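Local coordinates for protein Azi13 (Streptomyces sahachiroi, PDB 5HMB) that probably hydrolyses acyl thioesters, as a hot-dog-fold enzyme of the PaaI thioesterase family that takes part in azinomycin biosynthesis, at residues D82-A87 against G119-R124; V109-T114 against R124-L129; L18-E23 against V56-S61. All coordinates share one frame; numbering follows the deposited sequence.

Contacts 1 and 2 illustrate how one long strand can serve two neighbours: strand 121-133 pairs with strand 72-83 in contact 1 and with strand 107-115 in contact 2. Their centres lie about 13 Å apart, they share Arg124, and along the chain their segments alternate. Contact 3 closes earlier in the sequence, joining residues 18-23 to helix 49-68. Its centre is about 11 Å from that of contact 2, where Val112, Val127 and Leu129 pack on the helix, and about 16 Å from that of contact 1. The three together describe a hot-dog subunit, a curved antiparallel sheet around a long helix, and each lies near a neighbouring subunit of the tetramer.

Contact 1. Residues D82-A87 against G119-R124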
# COMPACT_ATOMS: atom_id res chain seq x y z
N ASP A 82 7.39 -0.07 -4.43
CA ASP A 82 7.39 -0.99 -5.57
C ASP A 82 8.81 -1.10 -6.12
O ASP A 82 9.52 -0.10 -6.22
CB ASP A 82 6.47 -0.50 -6.69
CG ASP A 82 5.00 -0.57 -6.32
OD1 ASP A 82 4.60 -1.57 -5.70
OD2 ASP A 82 4.25 0.37 -6.66
N PHE A 83 9.21 -2.32 -6.49
CA PHE A 83 10.49 -2.56 -7.15
C PHE A 83 10.19 -2.89 -8.60
O PHE A 83 9.52 -3.88 -8.88
CB PHE A 83 11.25 -3.70 -6.47
CG PHE A 83 11.04 -3.78 -5.00
CD1 PHE A 83 11.50 -2.78 -4.15
CD2 PHE A 83 10.39 -4.88 -4.44
CE1 PHE A 83 11.31 -2.85 -2.77
CE2 PHE A 83 10.20 -4.96 -3.06
CZ PHE A 83 10.65 -3.93 -2.22
N PHE A 84 10.65 -2.03 -9.52
CA PHE A 84 10.30 -2.14 -10.93
C PHE A 84 11.36 -2.80 -11.80
O PHE A 84 11.02 -3.31 -12.87
CB PHE A 84 10.01 -0.76 -11.54
CG PHE A 84 8.76 -0.15 -11.02
CD1 PHE A 84 7.53 -0.69 -11.34
CD2 PHE A 84 8.81 0.96 -10.19
CE1 PHE A 84 6.38 -0.13 -10.86
CE2 PHE A 84 7.66 1.53 -9.72
CZ PHE A 84 6.44 0.97 -10.04
N ALA A 85 12.63 -2.77 -11.40
CA ALA A 85 13.67 -3.41 -12.19
C ALA A 85 14.74 -3.91 -11.24
O ALA A 85 14.93 -3.32 -10.18
CB ALA A 85 14.27 -2.46 -13.23
N PRO A 86 15.43 -4.99 -11.58
CA PRO A 86 16.53 -5.45 -10.73
C PRO A 86 17.69 -4.47 -10.83
O PRO A 86 18.06 -4.04 -11.92
CB PRO A 86 16.90 -6.82 -11.31
CG PRO A 86 15.88 -7.11 -12.38
CD PRO A 86 15.31 -5.81 -12.80
N ALA A 87 18.24 -4.11 -9.67
CA ALA A 87 19.43 -3.28 -9.60
C ALA A 87 20.61 -4.14 -9.17
O ALA A 87 20.48 -4.95 -8.24
CB ALA A 87 19.24 -2.11 -8.63
N GLY A 119 17.73 7.44 -16.30
CA GLY A 119 16.36 7.83 -15.99
C GLY A 119 15.40 6.67 -15.88
O GLY A 119 14.20 6.91 -15.71
N ARG A 120 15.88 5.43 -16.00
CA ARG A 120 15.05 4.26 -15.77
C ARG A 120 14.60 4.20 -14.31
O ARG A 120 15.44 4.18 -13.40
CB ARG A 120 15.82 2.99 -16.12
CG ARG A 120 15.07 1.69 -15.86
CD ARG A 120 15.97 0.45 -15.98
NE ARG A 120 16.86 0.31 -14.82
CZ ARG A 120 17.52 -0.80 -14.51
NH1 ARG A 120 17.40 -1.89 -15.26
NH2 ARG A 120 18.30 -0.82 -13.43
N LEU A 121 13.29 4.17 -14.09
CA LEU A 121 12.75 4.06 -12.73
C LEU A 121 12.97 2.65 -12.21
O LEU A 121 12.38 1.69 -12.71
CB LEU A 121 11.28 4.44 -12.72
CG LEU A 121 10.60 4.45 -11.35
CD1 LEU A 121 11.23 5.46 -10.42
CD2 LEU A 121 9.12 4.73 -11.52
N VAL A 122 13.83 2.51 -11.19
CA VAL A 122 14.15 1.23 -10.58
C VAL A 122 13.20 0.89 -9.43
O VAL A 122 12.86 -0.27 -9.22
CB VAL A 122 15.62 1.26 -10.10
CG1 VAL A 122 15.99 -0.05 -9.39
CG2 VAL A 122 16.54 1.53 -11.28
N ALA A 123 12.82 1.88 -8.63
CA ALA A 123 11.94 1.63 -7.50
C ALA A 123 11.24 2.93 -7.18
O ALA A 123 11.71 4.01 -7.54
CB ALA A 123 12.71 1.10 -6.28
N ARG A 124 10.09 2.81 -6.51
CA ARG A 124 9.32 3.99 -6.13
C ARG A 124 8.55 3.66 -4.85
O ARG A 124 8.00 2.56 -4.73
CB ARG A 124 8.34 4.43 -7.22
CG ARG A 124 7.36 5.55 -6.84
CD ARG A 124 6.73 6.05 -8.13
NE ARG A 124 5.66 7.04 -7.98
CZ ARG A 124 4.39 6.73 -7.76
NH1 ARG A 124 4.03 5.45 -7.62
NH2 ARG A 124 3.47 7.69 -7.67
O HOH W 1 5.33 3.16 -7.42
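Strands 72-83 and 121-133 pair antiparallel, Asp82 with Arg124 and Phe83 with Ala123, before the first strand passes into a loop at Phe84. Beside this point lies a classic beta bulge, where Val122 and Ala123 both face Thr114 of strand 107-115. Asp82 and Arg124 form the hydrogen-bonded pair, with Asp82 N to Arg124 O at 2.7 Å and Arg124 N to Asp82 O at 3.0 Å. Beyond it, a single carbonyl takes two donors. Phe84 N reaches Val122 O at 2.8 Å from 37° above the carbonyl plane, and Ala85 N adds a weak bond to the same oxygen. The Phe84 ring, turned back beside its own backbone N (chi1 -69°), meets Leu121 with Phe84 CE2 4.0 Å from Leu121 CD2, while Arg124 CB sits at the ring edge. His102 of the second subunit stacks on this ring. Farther along, the bent chain of Arg120 lays one guanidinium face over Ala85, with Arg120 NH1 3.8 Å from Ala85 CB; a salt bridge to Asp116 holds the charged end. Asp82 and Arg124 also meet through a water that donates to Asp82 OD2 and accepts from Arg124 NH1 at 2.6 Å. Asp82 OD1 forms a salt bridge with Arg128 of the second subunit, and Arg124 NH1 bonds Gln126 there. An antiparallel pair beside a classic bulge, in a sheet continuing into the third subunit, belongs to the curved hot-dog sheet.

Contact 2. Residues V109-T114 against R124-L129; sequences VWSVET and RGQVRL
Val109, Arg124 and Trp110 give up the most surface as strands 107-115 and 121-133 pair. Val109 stands opposite Arg128 and sets CG2 over the centre of its guanidinium face, 4.0 Å from CZ; Gln107 of the same chain bonds Arg128 NH1, and Asp82 of the second subunit forms a salt bridge with NH2. Trp110, on the other sheet face, is gripped through its backbone: its N bonds Val127 O at 3.0 Å and its O accepts Val127 N at 2.9 Å. Its indole touches Leu129, CD1 to CD1 at 4.0 Å, and packs on Ala63 of helix 49-68.

Arg124 runs alongside Glu113, CD lying 3.9 Å from Glu113 CG, but the two charges stay beyond salt-bridge range. Above its guanidinium sits the amide nitrogen of Gln126, NE2 3.2 Å over the centre of the plane. A bend at chi2 (-67°) folds the Gln126 amide back across the strands, where NE2 donates to Ser111 OG at 3.1 Å with an N-H...O angle of 147°. Gln126 OE1 is held by Arg124 of the second subunit. A leucine replacing Gln126 would probably leave Ser111 OG without this donor and deprive the neighbouring subunit's arginine of its acceptor. With Val109, Arg124, Gln126 and Arg128 on the face meeting the second subunit, and Trp110, Val112 and Val127 packed on helix 49-68, this is an antiparallel beta hairpin of the hot-dog sheet.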
# COMPACT_ATOMS: atom_id res chain seq x y z
N VAL A 109 2.77 13.01 3.51
CA VAL A 109 3.03 11.93 2.57
C VAL A 109 4.01 12.43 1.52
O VAL A 109 3.82 13.51 0.94
CB VAL A 109 1.74 11.43 1.89
CG1 VAL A 109 2.08 10.36 0.86
CG2 VAL A 109 0.79 10.89 2.92
N TRP A 110 5.06 11.65 1.27
CA TRP A 110 6.07 11.95 0.26
C TRP A 110 6.17 10.79 -0.71
O TRP A 110 5.91 9.64 -0.35
CB TRP A 110 7.44 12.22 0.90
CG TRP A 110 7.47 13.50 1.64
CD1 TRP A 110 6.86 13.77 2.83
CD2 TRP A 110 8.12 14.71 1.22
NE1 TRP A 110 7.11 15.08 3.19
CE2 TRP A 110 7.87 15.68 2.22
CE3 TRP A 110 8.88 15.06 0.10
CZ2 TRP A 110 8.37 16.98 2.13
CZ3 TRP A 110 9.37 16.36 0.02
CH2 TRP A 110 9.11 17.30 1.02
N SER A 111 6.56 11.09 -1.95
CA SER A 111 6.77 10.10 -3.00
C SER A 111 8.24 10.12 -3.40
O SER A 111 8.79 11.18 -3.73
CB SER A 111 5.88 10.40 -4.21
OG SER A 111 6.20 9.56 -5.30
N VAL A 112 8.88 8.96 -3.36
CA VAL A 112 10.31 8.85 -3.61
C VAL A 112 10.51 7.97 -4.83
O VAL A 112 10.07 6.81 -4.83
CB VAL A 112 11.06 8.29 -2.40
CG1 VAL A 112 12.54 8.26 -2.67
CG2 VAL A 112 10.76 9.10 -1.16
N GLU A 113 11.16 8.50 -5.85
CA GLU A 113 11.54 7.72 -7.03
C GLU A 113 13.05 7.48 -7.03
O GLU A 113 13.83 8.41 -6.79
CB GLU A 113 11.14 8.40 -8.33
CG GLU A 113 9.64 8.64 -8.47
CD GLU A 113 9.29 9.29 -9.79
OE1 GLU A 113 10.22 9.51 -10.59
OE2 GLU A 113 8.10 9.60 -10.00
N THR A 114 13.44 6.24 -7.27
CA THR A 114 14.84 5.86 -7.40
C THR A 114 15.09 5.51 -8.86
O THR A 114 14.48 4.57 -9.38
CB THR A 114 15.15 4.65 -6.51
OG1 THR A 114 15.00 5.00 -5.14
CG2 THR A 114 16.57 4.17 -6.76
N ARG A 124 10.09 2.81 -6.51
CA ARG A 124 9.32 3.99 -6.13
C ARG A 124 8.55 3.66 -4.85
O ARG A 124 8.00 2.56 -4.73
CB ARG A 124 8.34 4.43 -7.22
CG ARG A 124 7.36 5.55 -6.84
CD ARG A 124 6.73 6.05 -8.13
NE ARG A 124 5.66 7.04 -7.98
CZ ARG A 124 4.39 6.73 -7.76
NH1 ARG A 124 4.03 5.45 -7.62
NH2 ARG A 124 3.47 7.69 -7.67
N GLY A 125 8.53 4.61 -3.92
CA GLY A 125 7.87 4.39 -2.64
C GLY A 125 7.11 5.61 -2.16
O GLY A 125 7.51 6.75 -2.39
N GLN A 126 6.00 5.35 -1.46
CA GLN A 126 5.20 6.37 -0.80
C GLN A 126 5.36 6.22 0.70
O GLN A 126 5.19 5.11 1.23
CB GLN A 126 3.72 6.25 -1.17
CG GLN A 126 3.48 6.00 -2.64
CD GLN A 126 3.87 7.19 -3.49
OE1 GLN A 126 3.47 8.32 -3.21
NE2 GLN A 126 4.68 6.95 -4.53
N VAL A 127 5.66 7.32 1.39
CA VAL A 127 6.00 7.30 2.81
C VAL A 127 5.05 8.24 3.55
O VAL A 127 4.99 9.45 3.25
CB VAL A 127 7.46 7.68 3.06
CG1 VAL A 127 7.74 7.77 4.55
CG2 VAL A 127 8.36 6.64 2.46
N ARG A 128 4.30 7.69 4.50
CA ARG A 128 3.41 8.46 5.34
C ARG A 128 4.11 8.65 6.67
O ARG A 128 4.64 7.68 7.23
CB ARG A 128 2.06 7.75 5.54
CG ARG A 128 1.15 8.45 6.62
CD ARG A 128 -0.21 7.74 6.71
NE ARG A 128 -0.98 7.82 5.46
CZ ARG A 128 -1.82 8.82 5.20
NH1 ARG A 128 -1.97 9.80 6.10
NH2 ARG A 128 -2.51 8.86 4.06
N LEU A 129 4.13 9.89 7.16
CA LEU A 129 4.76 10.25 8.41
C LEU A 129 3.81 11.10 9.24
O LEU A 129 2.94 11.80 8.71
CB LEU A 129 6.06 11.03 8.17
CG LEU A 129 7.06 10.45 7.17
CD1 LEU A 129 7.10 11.30 5.92
CD2 LEU A 129 8.43 10.35 7.81

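Contact 3. Residues L18-E23 against V56-S61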
# COMPACT_ATOMS: atom_id res chain seq x y z
N LEU A 18 23.74 2.60 4.52
CA LEU A 18 23.16 2.55 3.18
C LEU A 18 24.04 3.25 2.15
O LEU A 18 23.87 2.99 0.96
CB LEU A 18 21.77 3.20 3.19
CG LEU A 18 20.68 2.48 4.00
CD1 LEU A 18 19.37 3.28 3.98
CD2 LEU A 18 20.46 1.03 3.50
N GLY A 19 24.96 4.10 2.57
CA GLY A 19 25.80 4.81 1.63
C GLY A 19 25.14 5.99 0.96
O GLY A 19 25.64 6.47 -0.06
N LEU A 20 24.02 6.47 1.50
CA LEU A 20 23.34 7.61 0.91
C LEU A 20 24.18 8.88 1.03
O LEU A 20 24.75 9.16 2.09
CB LEU A 20 22.00 7.85 1.58
CG LEU A 20 20.87 6.88 1.29
CD1 LEU A 20 19.66 7.33 2.08
CD2 LEU A 20 20.57 6.90 -0.19
N GLN A 21 24.23 9.66 -0.05
CA GLN A 21 24.90 10.96 -0.03
C GLN A 21 23.90 12.00 -0.51
O GLN A 21 23.53 12.01 -1.68
CB GLN A 21 26.15 10.95 -0.91
CG GLN A 21 27.08 9.78 -0.61
CD GLN A 21 28.54 10.18 -0.61
OE1 GLN A 21 29.30 9.80 -1.50
NE2 GLN A 21 28.95 10.94 0.41
N PHE A 22 23.47 12.86 0.40
CA PHE A 22 22.42 13.82 0.08
C PHE A 22 22.98 14.99 -0.70
O PHE A 22 23.96 15.62 -0.29
CB PHE A 22 21.72 14.28 1.35
CG PHE A 22 20.66 13.34 1.81
CD1 PHE A 22 20.99 12.19 2.50
CD2 PHE A 22 19.34 13.57 1.50
CE1 PHE A 22 20.01 11.30 2.91
CE2 PHE A 22 18.35 12.69 1.90
CZ PHE A 22 18.69 11.55 2.61
N GLU A 23 22.37 15.26 -1.85
CA GLU A 23 22.70 16.42 -2.67
C GLU A 23 21.83 17.61 -2.31
O GLU A 23 22.27 18.76 -2.48
CB GLU A 23 22.52 16.06 -4.15
CG GLU A 23 22.96 17.13 -5.15
CD GLU A 23 24.47 17.36 -5.15
OE1 GLU A 23 24.90 18.45 -5.57
OE2 GLU A 23 25.21 16.45 -4.72
N VAL A 56 14.05 4.77 0.45
CA VAL A 56 12.83 5.56 0.33
C VAL A 56 12.47 6.18 1.68
O VAL A 56 12.17 7.37 1.79
CB VAL A 56 11.70 4.66 -0.23
CG1 VAL A 56 10.35 5.30 -0.02
CG2 VAL A 56 11.92 4.39 -1.73
N GLU A 57 12.50 5.37 2.74
CA GLU A 57 12.24 5.89 4.08
C GLU A 57 13.20 7.03 4.41
O GLU A 57 12.77 8.12 4.82
CB GLU A 57 12.33 4.76 5.11
CG GLU A 57 11.76 5.17 6.49
CD GLU A 57 10.24 5.27 6.49
OE1 GLU A 57 9.60 4.56 5.68
OE2 GLU A 57 9.68 6.05 7.28
N SER A 58 14.51 6.81 4.20
CA SER A 58 15.52 7.82 4.54
C SER A 58 15.30 9.12 3.78
O SER A 58 15.36 10.22 4.36
CB SER A 58 16.93 7.30 4.23
OG SER A 58 17.24 6.09 4.89
N VAL A 59 15.10 9.05 2.46
CA VAL A 59 15.06 10.28 1.67
C VAL A 59 13.77 11.05 1.98
O VAL A 59 13.78 12.29 2.10
CB VAL A 59 15.22 9.99 0.17
CG1 VAL A 59 15.20 11.29 -0.60
CG2 VAL A 59 16.54 9.24 -0.11
N ALA A 60 12.65 10.35 2.12
CA ALA A 60 11.41 11.04 2.47
C ALA A 60 11.49 11.63 3.89
O ALA A 60 11.05 12.76 4.11
CB ALA A 60 10.23 10.08 2.33
N SER A 61 12.05 10.89 4.85
CA SER A 61 12.12 11.40 6.22
C SER A 61 12.97 12.66 6.29
O SER A 61 12.65 13.59 7.04
CB SER A 61 12.70 10.36 7.18
OG SER A 61 11.73 9.39 7.56
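Phe22 meets Ser58 and Val59 of helix 49-68, and its contact is made almost wholly by the far end of the side chain. Its CB lies back at strand 21-26, and the residue packs on Ala32 of the adjoining strand. CG is anti to the carbonyl carbon (chi1 -83°), which carries the ring from the strand to the helix. Along one flank Phe22 CE1 passes Leu20 of its own segment, 4.1 Å from Leu20 CD1. On the other flank Phe22 CE2 comes up to the helix backbone, 4.1 Å from Val59 CA. The tip, Phe22 CZ, has the most to meet: Val59 CA and Ser58 O each lie 4.0 Å away, and Val59 CG2 follows at 4.2 Å. Ser58 O and Val59 CA approach the ring at its edge, so the phenyl group abuts the helix edge-on.

Leu20 and Leu18 continue this apolar surface across Ser58. Leu20 CD1 is pressed to 3.5 Å from Ser58 CB, a tight carbon pair, and Leu18 CD1 stands 3.6 Å from Ser58 OG. No hydrogen bond joins the two segments; the hydroxyl instead bonds Ala54 O one turn earlier in the helix and His48 of the third subunit, which satisfies a buried polar atom among leucine methyls. Gly19, with its positive phi, follows the short helix in a Schellman motif and lets the chain turn into the strand that carries Phe22. Such packing of an N-terminal helix end and strand against the long central helix is part of the hot-dog fold.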